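Local coordinates for coenzyme F420-dependent N(5),N(10)-methenyltetrahydromethanopterin reductase-related protein (PDB 6HUZ), which binds the iron-guanylylpyridinol cofactor and, as a paralog of [Fe]-hydrogenase, uses tetrahydrofolate derivatives as substrates, at residues A[1-6]-A[84-89]; A[74-79]-A[104-109]; A[111-116]-A[138-143]. One frame throughout, in Å; residues are numbered along the deposited sequence.

Interaction 1: A[1-6]-A[84-89]; sequences MRVTVY and VAILFT. With FE9 (iron-guanylyl pyridinol cofactor), chain B.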
loop_
_atom_site.group_PDB
_atom_site.type_symbol
_atom_site.label_atom_id
_atom_site.label_comp_id
_atom_site.label_asym_id
_atom_site.label_seq_id
_atom_site.Cartn_x
_atom_site.Cartn_y
_atom_site.Cartn_z
ATOM N N MET A 1 19.082 7.276 35.724
ATOM C CA MET A 1 19.393 5.926 35.261
ATOM C C MET A 1 20.677 5.944 34.404
ATOM O O MET A 1 21.110 7.013 33.966
ATOM C CB MET A 1 18.169 5.314 34.519
ATOM C CG MET A 1 18.137 5.549 32.999
ATOM S SD MET A 1 16.666 4.822 32.172
ATOM C CE MET A 1 15.326 5.733 32.940
ATOM N N ARG A 2 21.307 4.773 34.211
ATOM C CA ARG A 2 22.539 4.682 33.429
ATOM C C ARG A 2 22.157 4.366 31.968
ATOM O O ARG A 2 21.605 3.299 31.696
ATOM C CB ARG A 2 23.479 3.600 33.990
ATOM C CG ARG A 2 24.110 3.935 35.375
ATOM C CD ARG A 2 25.624 3.972 35.372
ATOM N NE ARG A 2 26.126 5.062 36.215
ATOM C CZ ARG A 2 27.006 5.992 35.841
ATOM N NH1 ARG A 2 27.383 6.937 36.693
ATOM N NH2 ARG A 2 27.512 5.985 34.611
ATOM N N VAL A 3 22.438 5.289 31.045
ATOM C CA VAL A 3 22.105 5.111 29.616
ATOM C C VAL A 3 23.382 5.225 28.786
ATOM O O VAL A 3 24.175 6.138 29.013
ATOM C CB VAL A 3 21.144 6.232 29.143
ATOM C CG1 VAL A 3 20.648 5.993 27.719
ATOM C CG2 VAL A 3 19.987 6.427 30.100
ATOM N N THR A 4 23.560 4.334 27.824
ATOM C CA THR A 4 24.689 4.377 26.907
ATOM C C THR A 4 24.103 4.548 25.511
ATOM O O THR A 4 23.251 3.757 25.080
ATOM C CB THR A 4 25.561 3.116 26.939
ATOM O OG1 THR A 4 26.134 2.983 28.239
ATOM C CG2 THR A 4 26.688 3.164 25.901
ATOM N N VAL A 5 24.555 5.578 24.803
ATOM C CA VAL A 5 24.136 5.844 23.431
ATOM C C VAL A 5 25.306 5.375 22.623
ATOM O O VAL A 5 26.445 5.750 22.915
ATOM C CB VAL A 5 23.831 7.336 23.185
ATOM C CG1 VAL A 5 23.637 7.608 21.691
ATOM C CG2 VAL A 5 22.590 7.764 23.988
ATOM N N TYR A 6 25.052 4.547 21.636
ATOM C CA TYR A 6 26.108 4.019 20.783
ATOM C C TYR A 6 26.042 4.750 19.466
ATOM O O TYR A 6 25.060 4.597 18.777
ATOM C CB TYR A 6 25.906 2.512 20.593
ATOM C CG TYR A 6 26.377 1.725 21.798
ATOM C CD1 TYR A 6 27.708 1.365 21.940
ATOM C CD2 TYR A 6 25.494 1.359 22.805
ATOM C CE1 TYR A 6 28.159 0.689 23.072
ATOM C CE2 TYR A 6 25.934 0.676 23.942
ATOM C CZ TYR A 6 27.261 0.309 24.051
ATOM O OH TYR A 6 27.700 -0.367 25.171
ATOM N N VAL A 84 20.006 1.008 29.812
ATOM C CA VAL A 84 19.426 1.244 28.488
ATOM C C VAL A 84 20.625 1.419 27.527
ATOM O O VAL A 84 21.514 2.225 27.793
ATOM C CB VAL A 84 18.521 2.496 28.428
ATOM C CG1 VAL A 84 18.105 2.783 26.978
ATOM C CG2 VAL A 84 17.292 2.340 29.314
ATOM N N ALA A 85 20.635 0.674 26.429
ATOM C CA ALA A 85 21.677 0.758 25.412
ATOM C C ALA A 85 20.946 1.170 24.135
ATOM O O ALA A 85 20.084 0.429 23.662
ATOM C CB ALA A 85 22.373 -0.589 25.237
ATOM N N ILE A 86 21.233 2.373 23.614
ATOM C CA ILE A 86 20.584 2.886 22.420
ATOM C C ILE A 86 21.533 2.794 21.234
ATOM O O ILE A 86 22.619 3.370 21.279
ATOM C CB ILE A 86 20.050 4.320 22.597
ATOM C CG1 ILE A 86 18.991 4.355 23.723
ATOM C CG2 ILE A 86 19.408 4.774 21.248
ATOM C CD1 ILE A 86 18.698 5.708 24.275
ATOM N N LEU A 87 21.108 2.095 20.166
ATOM C CA LEU A 87 21.952 1.923 18.996
ATOM C C LEU A 87 21.721 2.954 17.902
ATOM O O LEU A 87 20.880 2.732 17.027
ATOM C CB LEU A 87 21.782 0.496 18.458
ATOM C CG LEU A 87 22.119 -0.619 19.456
ATOM C CD1 LEU A 87 21.780 -1.975 18.889
ATOM C CD2 LEU A 87 23.611 -0.593 19.850
ATOM N N PHE A 88 22.475 4.081 17.947
ATOM C CA PHE A 88 22.417 5.147 16.926
ATOM C C PHE A 88 23.590 4.726 16.000
ATOM O O PHE A 88 24.548 5.462 15.824
ATOM C CB PHE A 88 22.675 6.537 17.580
ATOM C CG PHE A 88 22.161 7.675 16.733
ATOM C CD1 PHE A 88 22.963 8.251 15.753
ATOM C CD2 PHE A 88 20.854 8.137 16.878
ATOM C CE1 PHE A 88 22.460 9.246 14.916
ATOM C CE2 PHE A 88 20.356 9.146 16.048
ATOM C CZ PHE A 88 21.153 9.675 15.055
ATOM N N THR A 89 23.514 3.502 15.465
ATOM C CA THR A 89 24.590 2.889 14.683
ATOM C C THR A 89 24.354 2.914 13.162
ATOM O O THR A 89 23.248 3.152 12.699
ATOM C CB THR A 89 24.792 1.495 15.274
ATOM O OG1 THR A 89 23.530 0.844 15.346
ATOM C CG2 THR A 89 25.349 1.559 16.702
HETATM O O2 FE9 B . 19.820 9.555 9.531
HETATM FE FE FE9 B . 17.679 8.607 11.748
HETATM C C1F FE9 B . 18.119 10.225 12.484
HETATM O O1F FE9 B . 18.390 11.223 12.945
HETATM C C2F FE9 B . 15.929 8.923 12.204
HETATM O O2F FE9 B . 14.862 9.116 12.521
HETATM C C8 FE9 B . 18.005 7.589 13.326
HETATM O O18 FE9 B . 17.188 7.486 14.223
HETATM C C7 FE9 B . 19.339 6.871 13.445
HETATM C C6 FE9 B . 20.184 7.391 12.317
HETATM N N1 FE9 B . 19.570 8.255 11.395
HETATM C C5 FE9 B . 21.604 7.015 12.217
HETATM C C5M FE9 B . 22.190 6.053 13.210
HETATM C C4 FE9 B . 22.393 7.563 11.102
HETATM C C3 FE9 B . 21.735 8.473 10.124
HETATM C C3M FE9 B . 22.483 9.089 8.970
HETATM C C2 FE9 B . 20.276 8.811 10.326
HETATM O O3P FE9 B . 23.680 7.134 10.986
HETATM P P1 FE9 B . 24.961 8.009 11.436
HETATM O O1P FE9 B . 24.587 9.412 11.513
HETATM O O2P FE9 B . 26.052 7.878 10.249
HETATM O "O5'" FE9 B . 25.428 7.413 12.838
HETATM C "C5'" FE9 B . 26.057 6.147 12.961
HETATM C "C4'" FE9 B . 27.148 6.313 14.013
HETATM O "O4'" FE9 B . 27.708 5.043 14.322
HETATM C "C1'" FE9 B . 29.085 5.238 14.618
HETATM C "C2'" FE9 B . 29.523 6.271 13.603
HETATM O "O2'" FE9 B . 30.734 6.958 13.948
HETATM C "C3'" FE9 B . 28.308 7.189 13.541
HETATM O "O3'" FE9 B . 28.424 8.321 14.405
HETATM N N9A FE9 B . 29.789 3.942 14.587
HETATM C C4A FE9 B . 29.912 3.204 15.665
HETATM N N3A FE9 B . 29.568 3.395 16.959
HETATM C C2A FE9 B . 29.898 2.452 17.866
HETATM N N2A FE9 B . 29.499 2.665 19.141
HETATM N N1A FE9 B . 30.571 1.326 17.564
HETATM C C6A FE9 B . 31.013 1.063 16.322
HETATM O O6A FE9 B . 31.617 0.011 16.055
HETATM C C5A FE9 B . 30.676 2.016 15.262
HETATM N N7A FE9 B . 30.894 2.120 13.942
HETATM C C8A FE9 B . 30.345 3.296 13.544
HETATM O O HOH W 1 17.288 8.968 9.564
#
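Tyr6 holds segment 84-89 with both polar atoms of its backbone. Its N donates to Ile86 O at 2.7 Å. Its O receives Phe88 N at 2.8 Å, a bond bent to 131° where the chain makes an inverse gamma turn centred on Phe88. Further back, Thr4 N reaches Val84 O at 2.9 Å and Thr4 O takes Ile86 N, the regular ladder of two parallel strands; the last rung, Val84 N to Arg2 O, is weak. On the face carrying Val3, Val5, Val84 and Ile86, the side chain of Ile86 leaves with CG1 anti to its carbonyl carbon (chi1 -61°), which brings CD1 to 4.0 Å from Val3 CG1. On the other face Leu87 lies alongside Tyr6, and Ala85 CB sits at the edge of the phenol ring, 4.0 Å from Tyr6 CE2. Beyond the strand, Phe88 lays a ring face against the cofactor, its CD1 3.4 Å from FE9 C5M. Both strands are inner members of the Rossmann-like sheet: strand 2-6 bonds onward to Asp45 and Thr47, helices 32-41 and 174-186 pack on the Val84 and Ile86 face, and helix 95-103 covers Tyr6 and Leu87.

Interaction 2: A[74-79]-A[104-109]; sequences DDIEAA and LPYLVE. With FE9 (iron-guanylyl pyridinol cofactor), chain B.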
loop_
_atom_site.group_PDB
_atom_site.type_symbol
_atom_site.label_atom_id
_atom_site.label_comp_id
_atom_site.label_asym_id
_atom_site.label_seq_id
_atom_site.Cartn_x
_atom_site.Cartn_y
_atom_site.Cartn_z
ATOM N N ASP A 74 35.324 2.586 23.702
ATOM C CA ASP A 74 35.193 1.200 24.151
ATOM C C ASP A 74 33.725 0.832 24.353
ATOM O O ASP A 74 33.112 1.219 25.350
ATOM C CB ASP A 74 35.987 1.041 25.465
ATOM C CG ASP A 74 36.287 -0.388 25.877
ATOM O OD1 ASP A 74 35.551 -1.303 25.436
ATOM O OD2 ASP A 74 37.251 -0.591 26.652
ATOM N N ASP A 75 33.168 0.084 23.405
ATOM C CA ASP A 75 31.769 -0.346 23.432
ATOM C C ASP A 75 31.498 -1.329 24.550
ATOM O O ASP A 75 30.452 -1.257 25.183
ATOM C CB ASP A 75 31.381 -1.004 22.096
ATOM C CG ASP A 75 31.251 -0.081 20.897
ATOM O OD1 ASP A 75 31.279 1.155 21.086
ATOM O OD2 ASP A 75 31.128 -0.597 19.769
ATOM N N ILE A 76 32.434 -2.254 24.796
ATOM C CA ILE A 76 32.271 -3.241 25.865
ATOM C C ILE A 76 32.283 -2.557 27.232
ATOM O O ILE A 76 31.444 -2.849 28.079
ATOM C CB ILE A 76 33.344 -4.357 25.775
ATOM C CG1 ILE A 76 33.025 -5.315 24.606
ATOM C CG2 ILE A 76 33.420 -5.122 27.104
ATOM C CD1 ILE A 76 34.035 -6.440 24.410
ATOM N N GLU A 77 33.220 -1.657 27.462
ATOM C CA GLU A 77 33.274 -0.990 28.755
ATOM C C GLU A 77 32.062 -0.101 28.934
ATOM O O GLU A 77 31.547 0.012 30.045
ATOM C CB GLU A 77 34.578 -0.206 28.929
ATOM C CG GLU A 77 35.715 -1.062 29.457
ATOM C CD GLU A 77 35.480 -1.636 30.841
ATOM O OE1 GLU A 77 35.183 -0.853 31.772
ATOM O OE2 GLU A 77 35.593 -2.875 30.994
ATOM N N ALA A 78 31.585 0.509 27.842
ATOM C CA ALA A 78 30.424 1.387 27.876
ATOM C C ALA A 78 29.141 0.634 28.249
ATOM O O ALA A 78 28.198 1.252 28.735
ATOM C CB ALA A 78 30.240 2.047 26.514
ATOM N N ALA A 79 29.101 -0.689 28.030
ATOM C CA ALA A 79 27.915 -1.503 28.335
ATOM C C ALA A 79 27.794 -1.915 29.809
ATOM O O ALA A 79 26.685 -2.092 30.296
ATOM C CB ALA A 79 27.931 -2.756 27.476
ATOM N N LEU A 104 26.143 -7.598 24.492
ATOM C CA LEU A 104 25.159 -8.489 25.111
ATOM C C LEU A 104 25.604 -9.172 26.442
ATOM O O LEU A 104 24.819 -9.185 27.382
ATOM C CB LEU A 104 24.718 -9.533 24.070
ATOM C CG LEU A 104 23.465 -10.326 24.358
ATOM C CD1 LEU A 104 22.243 -9.434 24.337
ATOM C CD2 LEU A 104 23.294 -11.407 23.317
ATOM N N PRO A 105 26.818 -9.740 26.578
ATOM C CA PRO A 105 27.172 -10.376 27.859
ATOM C C PRO A 105 27.518 -9.420 28.997
ATOM O O PRO A 105 27.629 -9.868 30.139
ATOM C CB PRO A 105 28.411 -11.233 27.524
ATOM C CG PRO A 105 28.847 -10.835 26.163
ATOM C CD PRO A 105 27.904 -9.840 25.581
ATOM N N TYR A 106 27.714 -8.126 28.694
ATOM C CA TYR A 106 28.116 -7.131 29.691
ATOM C C TYR A 106 27.012 -6.231 30.231
ATOM O O TYR A 106 27.229 -5.603 31.252
ATOM C CB TYR A 106 29.196 -6.253 29.076
ATOM C CG TYR A 106 30.395 -7.042 28.600
ATOM C CD1 TYR A 106 31.443 -7.336 29.463
ATOM C CD2 TYR A 106 30.489 -7.483 27.283
ATOM C CE1 TYR A 106 32.559 -8.046 29.031
ATOM C CE2 TYR A 106 31.606 -8.190 26.836
ATOM C CZ TYR A 106 32.641 -8.469 27.719
ATOM O OH TYR A 106 33.767 -9.160 27.332
ATOM N N LEU A 107 25.851 -6.141 29.556
ATOM C CA LEU A 107 24.768 -5.274 30.017
ATOM C C LEU A 107 24.280 -5.732 31.384
ATOM O O LEU A 107 24.364 -6.917 31.690
ATOM C CB LEU A 107 23.625 -5.226 28.975
ATOM C CG LEU A 107 24.014 -4.601 27.632
ATOM C CD1 LEU A 107 22.972 -4.927 26.518
ATOM C CD2 LEU A 107 24.242 -3.105 27.756
ATOM N N VAL A 108 23.796 -4.801 32.218
ATOM C CA VAL A 108 23.324 -5.150 33.560
ATOM C C VAL A 108 22.096 -6.013 33.483
ATOM O O VAL A 108 21.391 -5.994 32.468
ATOM C CB VAL A 108 23.060 -3.919 34.473
ATOM C CG1 VAL A 108 24.263 -2.984 34.506
ATOM C CG2 VAL A 108 21.789 -3.170 34.078
ATOM N N GLU A 109 21.816 -6.771 34.544
ATOM C CA GLU A 109 20.624 -7.614 34.526
ATOM C C GLU A 109 19.378 -6.747 34.225
ATOM O O GLU A 109 19.275 -5.629 34.726
ATOM C CB GLU A 109 20.481 -8.382 35.847
ATOM C CG GLU A 109 19.426 -9.481 35.807
ATOM C CD GLU A 109 19.874 -10.798 35.199
ATOM O OE1 GLU A 109 21.073 -10.923 34.856
ATOM O OE2 GLU A 109 19.022 -11.709 35.068
HETATM O O2 FE9 B . 19.820 9.555 9.531
HETATM FE FE FE9 B . 17.679 8.607 11.748
HETATM C C1F FE9 B . 18.119 10.225 12.484
HETATM O O1F FE9 B . 18.390 11.223 12.945
HETATM C C2F FE9 B . 15.929 8.923 12.204
HETATM O O2F FE9 B . 14.862 9.116 12.521
HETATM C C8 FE9 B . 18.005 7.589 13.326
HETATM O O18 FE9 B . 17.188 7.486 14.223
HETATM C C7 FE9 B . 19.339 6.871 13.445
HETATM C C6 FE9 B . 20.184 7.391 12.317
HETATM N N1 FE9 B . 19.570 8.255 11.395
HETATM C C5 FE9 B . 21.604 7.015 12.217
HETATM C C5M FE9 B . 22.190 6.053 13.210
HETATM C C4 FE9 B . 22.393 7.563 11.102
HETATM C C3 FE9 B . 21.735 8.473 10.124
HETATM C C3M FE9 B . 22.483 9.089 8.970
HETATM C C2 FE9 B . 20.276 8.811 10.326
HETATM O O3P FE9 B . 23.680 7.134 10.986
HETATM P P1 FE9 B . 24.961 8.009 11.436
HETATM O O1P FE9 B . 24.587 9.412 11.513
HETATM O O2P FE9 B . 26.052 7.878 10.249
HETATM O "O5'" FE9 B . 25.428 7.413 12.838
HETATM C "C5'" FE9 B . 26.057 6.147 12.961
HETATM C "C4'" FE9 B . 27.148 6.313 14.013
HETATM O "O4'" FE9 B . 27.708 5.043 14.322
HETATM C "C1'" FE9 B . 29.085 5.238 14.618
HETATM C "C2'" FE9 B . 29.523 6.271 13.603
HETATM O "O2'" FE9 B . 30.734 6.958 13.948
HETATM C "C3'" FE9 B . 28.308 7.189 13.541
HETATM O "O3'" FE9 B . 28.424 8.321 14.405
HETATM N N9A FE9 B . 29.789 3.942 14.587
HETATM C C4A FE9 B . 29.912 3.204 15.665
HETATM N N3A FE9 B . 29.568 3.395 16.959
HETATM C C2A FE9 B . 29.898 2.452 17.866
HETATM N N2A FE9 B . 29.499 2.665 19.141
HETATM N N1A FE9 B . 30.571 1.326 17.564
HETATM C C6A FE9 B . 31.013 1.063 16.322
HETATM O O6A FE9 B . 31.617 0.011 16.055
HETATM C C5A FE9 B . 30.676 2.016 15.262
HETATM N N7A FE9 B . 30.894 2.120 13.942
HETATM C C8A FE9 B . 30.345 3.296 13.544
HETATM O O HOH W 1 17.288 8.968 9.564
#
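Next to Ile76, which meets Tyr106 across this contact, Asp75 OD1 is gripped twice, by the guanine amino group FE9 N2A at 3.0 Å and by Ser49 OG. Its other oxygen, OD2, takes FE9 N1A at 3.0 Å in an almost straight bond (178°), so the carboxylate reads two neighbouring N-H groups of the base. Asp75 opens a short helix of the Rossmann-like domain, and Asp74 is its N-cap: Asp74 OD1 receives Glu77 N at 3.1 Å from above the carboxylate plane. Between the segments themselves the contact is apolar. Ile76 lowers CG2 onto one face of Tyr106, a CH-pi contact 3.4 Å from the ring centroid and 9° off its normal; with CG2 anti to the backbone N, CG1 and CD1 are left to run on past CE2. Cutting Tyr106 back to an alanine would probably leave the Ile76 methyl without the aromatic face it rests on and open a gap beside the helix. One turn on, Ala79 CB lies 4.0 Å from Tyr106 CB. The more buried end is closed by Leu107, whose CD2 stands 3.7 Å from Ala79 CB and as far from Ala79 O.

Interaction 3: A[111-116]-A[138-143]; sequences AVICTT and EDIGFS. With FE9 (iron-guanylyl pyridinol cofactor), chain B.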
loop_
_atom_site.group_PDB
_atom_site.type_symbol
_atom_site.label_atom_id
_atom_site.label_comp_id
_atom_site.label_asym_id
_atom_site.label_seq_id
_atom_site.Cartn_x
_atom_site.Cartn_y
_atom_site.Cartn_z
ATOM N N ALA A 111 18.633 -5.220 31.468
ATOM C CA ALA A 111 18.889 -4.073 30.594
ATOM C C ALA A 111 18.002 -4.192 29.338
ATOM O O ALA A 111 17.558 -5.297 29.015
ATOM C CB ALA A 111 20.342 -4.062 30.154
ATOM N N VAL A 112 17.759 -3.077 28.623
ATOM C CA VAL A 112 16.956 -3.103 27.382
ATOM C C VAL A 112 17.842 -2.526 26.261
ATOM O O VAL A 112 18.502 -1.510 26.462
ATOM C CB VAL A 112 15.571 -2.387 27.501
ATOM C CG1 VAL A 112 15.706 -0.972 28.053
ATOM C CG2 VAL A 112 14.780 -2.395 26.163
ATOM N N ILE A 113 17.879 -3.200 25.095
ATOM C CA ILE A 113 18.646 -2.770 23.930
ATOM C C ILE A 113 17.622 -2.088 23.008
ATOM O O ILE A 113 16.580 -2.679 22.742
ATOM C CB ILE A 113 19.314 -3.994 23.232
ATOM C CG1 ILE A 113 20.520 -4.480 24.049
ATOM C CG2 ILE A 113 19.708 -3.663 21.791
ATOM C CD1 ILE A 113 21.068 -5.850 23.621
ATOM N N CYS A 114 17.911 -0.857 22.531
ATOM C CA CYS A 114 17.008 -0.108 21.666
ATOM C C CYS A 114 17.625 0.183 20.344
ATOM O O CYS A 114 18.765 0.635 20.306
ATOM C CB CYS A 114 16.583 1.201 22.322
ATOM S SG CYS A 114 15.752 1.007 23.905
ATOM N N THR A 115 16.859 -0.011 19.243
ATOM C CA THR A 115 17.398 0.348 17.941
ATOM C C THR A 115 16.810 1.704 17.613
ATOM O O THR A 115 15.905 2.181 18.315
ATOM C CB THR A 115 17.113 -0.703 16.891
ATOM O OG1 THR A 115 15.702 -0.957 16.812
ATOM C CG2 THR A 115 17.924 -1.990 17.143
ATOM N N THR A 116 17.336 2.341 16.576
ATOM C CA THR A 116 16.850 3.637 16.098
ATOM C C THR A 116 16.367 3.393 14.619
ATOM O O THR A 116 16.069 2.259 14.272
ATOM C CB THR A 116 17.929 4.709 16.268
ATOM O OG1 THR A 116 19.059 4.366 15.460
ATOM C CG2 THR A 116 18.334 4.882 17.723
ATOM N N GLU A 138 18.201 -14.087 28.693
ATOM C CA GLU A 138 16.759 -14.037 28.431
ATOM C C GLU A 138 16.106 -12.881 29.185
ATOM O O GLU A 138 14.931 -12.613 28.988
ATOM C CB GLU A 138 16.096 -15.353 28.842
ATOM C CG GLU A 138 16.483 -16.515 27.952
ATOM C CD GLU A 138 17.811 -17.169 28.283
ATOM O OE1 GLU A 138 18.492 -16.732 29.243
ATOM O OE2 GLU A 138 18.171 -18.131 27.570
ATOM N N ASP A 139 16.863 -12.216 30.061
ATOM C CA ASP A 139 16.379 -11.085 30.834
ATOM C C ASP A 139 16.487 -9.805 30.017
ATOM O O ASP A 139 15.819 -8.820 30.324
ATOM C CB ASP A 139 17.226 -10.937 32.108
ATOM C CG ASP A 139 18.673 -10.597 31.810
ATOM O OD1 ASP A 139 19.366 -11.437 31.192
ATOM O OD2 ASP A 139 19.107 -9.496 32.179
ATOM N N ILE A 140 17.346 -9.795 28.995
ATOM C CA ILE A 140 17.510 -8.597 28.187
ATOM C C ILE A 140 16.279 -8.299 27.357
ATOM O O ILE A 140 15.742 -9.184 26.687
ATOM C CB ILE A 140 18.782 -8.662 27.310
ATOM C CG1 ILE A 140 20.032 -8.694 28.239
ATOM C CG2 ILE A 140 18.825 -7.470 26.347
ATOM C CD1 ILE A 140 21.268 -8.141 27.658
ATOM N N GLY A 141 15.860 -7.035 27.415
ATOM C CA GLY A 141 14.712 -6.534 26.683
ATOM C C GLY A 141 15.093 -5.889 25.369
ATOM O O GLY A 141 16.205 -5.400 25.204
ATOM N N PHE A 142 14.167 -5.890 24.417
ATOM C CA PHE A 142 14.378 -5.308 23.083
ATOM C C PHE A 142 13.273 -4.359 22.747
ATOM O O PHE A 142 12.116 -4.743 22.787
ATOM C CB PHE A 142 14.433 -6.407 22.019
ATOM C CG PHE A 142 15.676 -7.229 22.201
ATOM C CD1 PHE A 142 15.693 -8.303 23.071
ATOM C CD2 PHE A 142 16.853 -6.889 21.551
ATOM C CE1 PHE A 142 16.839 -9.054 23.242
ATOM C CE2 PHE A 142 17.997 -7.632 21.738
ATOM C CZ PHE A 142 17.985 -8.706 22.585
ATOM N N SER A 143 13.612 -3.120 22.415
ATOM C CA SER A 143 12.615 -2.109 22.067
ATOM C C SER A 143 13.293 -1.047 21.213
ATOM O O SER A 143 14.286 -1.358 20.556
ATOM C CB SER A 143 12.020 -1.501 23.330
ATOM O OG SER A 143 10.977 -0.583 23.054
HETATM O O2 FE9 B . 19.820 9.555 9.531
HETATM FE FE FE9 B . 17.679 8.607 11.748
HETATM C C1F FE9 B . 18.119 10.225 12.484
HETATM O O1F FE9 B . 18.390 11.223 12.945
HETATM C C2F FE9 B . 15.929 8.923 12.204
HETATM O O2F FE9 B . 14.862 9.116 12.521
HETATM C C8 FE9 B . 18.005 7.589 13.326
HETATM O O18 FE9 B . 17.188 7.486 14.223
HETATM C C7 FE9 B . 19.339 6.871 13.445
HETATM C C6 FE9 B . 20.184 7.391 12.317
HETATM N N1 FE9 B . 19.570 8.255 11.395
HETATM C C5 FE9 B . 21.604 7.015 12.217
HETATM C C5M FE9 B . 22.190 6.053 13.210
HETATM C C4 FE9 B . 22.393 7.563 11.102
HETATM C C3 FE9 B . 21.735 8.473 10.124
HETATM C C3M FE9 B . 22.483 9.089 8.970
HETATM C C2 FE9 B . 20.276 8.811 10.326
HETATM O O3P FE9 B . 23.680 7.134 10.986
HETATM P P1 FE9 B . 24.961 8.009 11.436
HETATM O O1P FE9 B . 24.587 9.412 11.513
HETATM O O2P FE9 B . 26.052 7.878 10.249
HETATM O "O5'" FE9 B . 25.428 7.413 12.838
HETATM C "C5'" FE9 B . 26.057 6.147 12.961
HETATM C "C4'" FE9 B . 27.148 6.313 14.013
HETATM O "O4'" FE9 B . 27.708 5.043 14.322
HETATM C "C1'" FE9 B . 29.085 5.238 14.618
HETATM C "C2'" FE9 B . 29.523 6.271 13.603
HETATM O "O2'" FE9 B . 30.734 6.958 13.948
HETATM C "C3'" FE9 B . 28.308 7.189 13.541
HETATM O "O3'" FE9 B . 28.424 8.321 14.405
HETATM N N9A FE9 B . 29.789 3.942 14.587
HETATM C C4A FE9 B . 29.912 3.204 15.665
HETATM N N3A FE9 B . 29.568 3.395 16.959
HETATM C C2A FE9 B . 29.898 2.452 17.866
HETATM N N2A FE9 B . 29.499 2.665 19.141
HETATM N N1A FE9 B . 30.571 1.326 17.564
HETATM C C6A FE9 B . 31.013 1.063 16.322
HETATM O O6A FE9 B . 31.617 0.011 16.055
HETATM C C5A FE9 B . 30.676 2.016 15.262
HETATM N N7A FE9 B . 30.894 2.120 13.942
HETATM C C8A FE9 B . 30.345 3.296 13.544
HETATM O O HOH W 1 17.288 8.968 9.564
#
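Ile113 makes two backbone bonds to strand 141-143, its N donating to Gly141 O at 2.8 Å and its O receiving Ser143 N at 3.0 Å. The ladder runs on at both ends, with Gly141 N on Ala111 O at 2.9 Å and Thr115 N on Ser143 O at a longer 3.2 Å. At Gly141 the two strands run nearest each other, with 4.2 Å between its CA and Val112 CA, and Val112 CG2 lies over the bare peptide, 3.5 Å from Gly141 O. That branch gets there because CG2 stands anti to the backbone N while CG1 takes the place between N and the carbonyl carbon (chi1 52°). On the other face Ile113 CD1 touches Ile140 CG2 at 3.9 Å and also reaches Phe142 CE2 at 4.0 Å, meeting that ring obliquely.

In the next shell, Leu104 and Leu107 pack on Ile113, helix 121-127 lies against Phe142, and helix 174-186 covers Val112, Cys114 and Ser143. Buried hydroxyls are satisfied from outside the pair: Ser143 OG by Ala162 O, Thr115 OG1 by Met119 O. Past the end of its strand, Thr116 OG1 bonds to Leu87 O, which places it beside the acyl arm of the cofactor. Two adjacent parallel strands joined through helices 121-127 and 129-135 make a beta-alpha-beta crossover, here the last one at the edge of a Rossmann-like sheet.

Overall arrangement
Interactions 1 and 3 are buried strand pairs of one parallel sheet, and strands 84-87 and 112-115, neighbours in it, join them through backbone bonds between Cys114 and both Ala85 and Leu87. Interaction 2 differs: it lies nearer the surface, has no backbone ladder, and packs a short helix against a loop through apolar contacts, with no hydrogen bond between the two segments. It still meets the others, since Tyr6 OH and Thr4 OG1 bond to carbonyls of helix 75-79, while Leu104 and Leu107 pack on Ile140. All three reach the cofactor: Asp75 binds the guanine, which Tyr6 also borders, while Phe88 and Thr116, each just past its strand, lie at the pyridinol and acyl end.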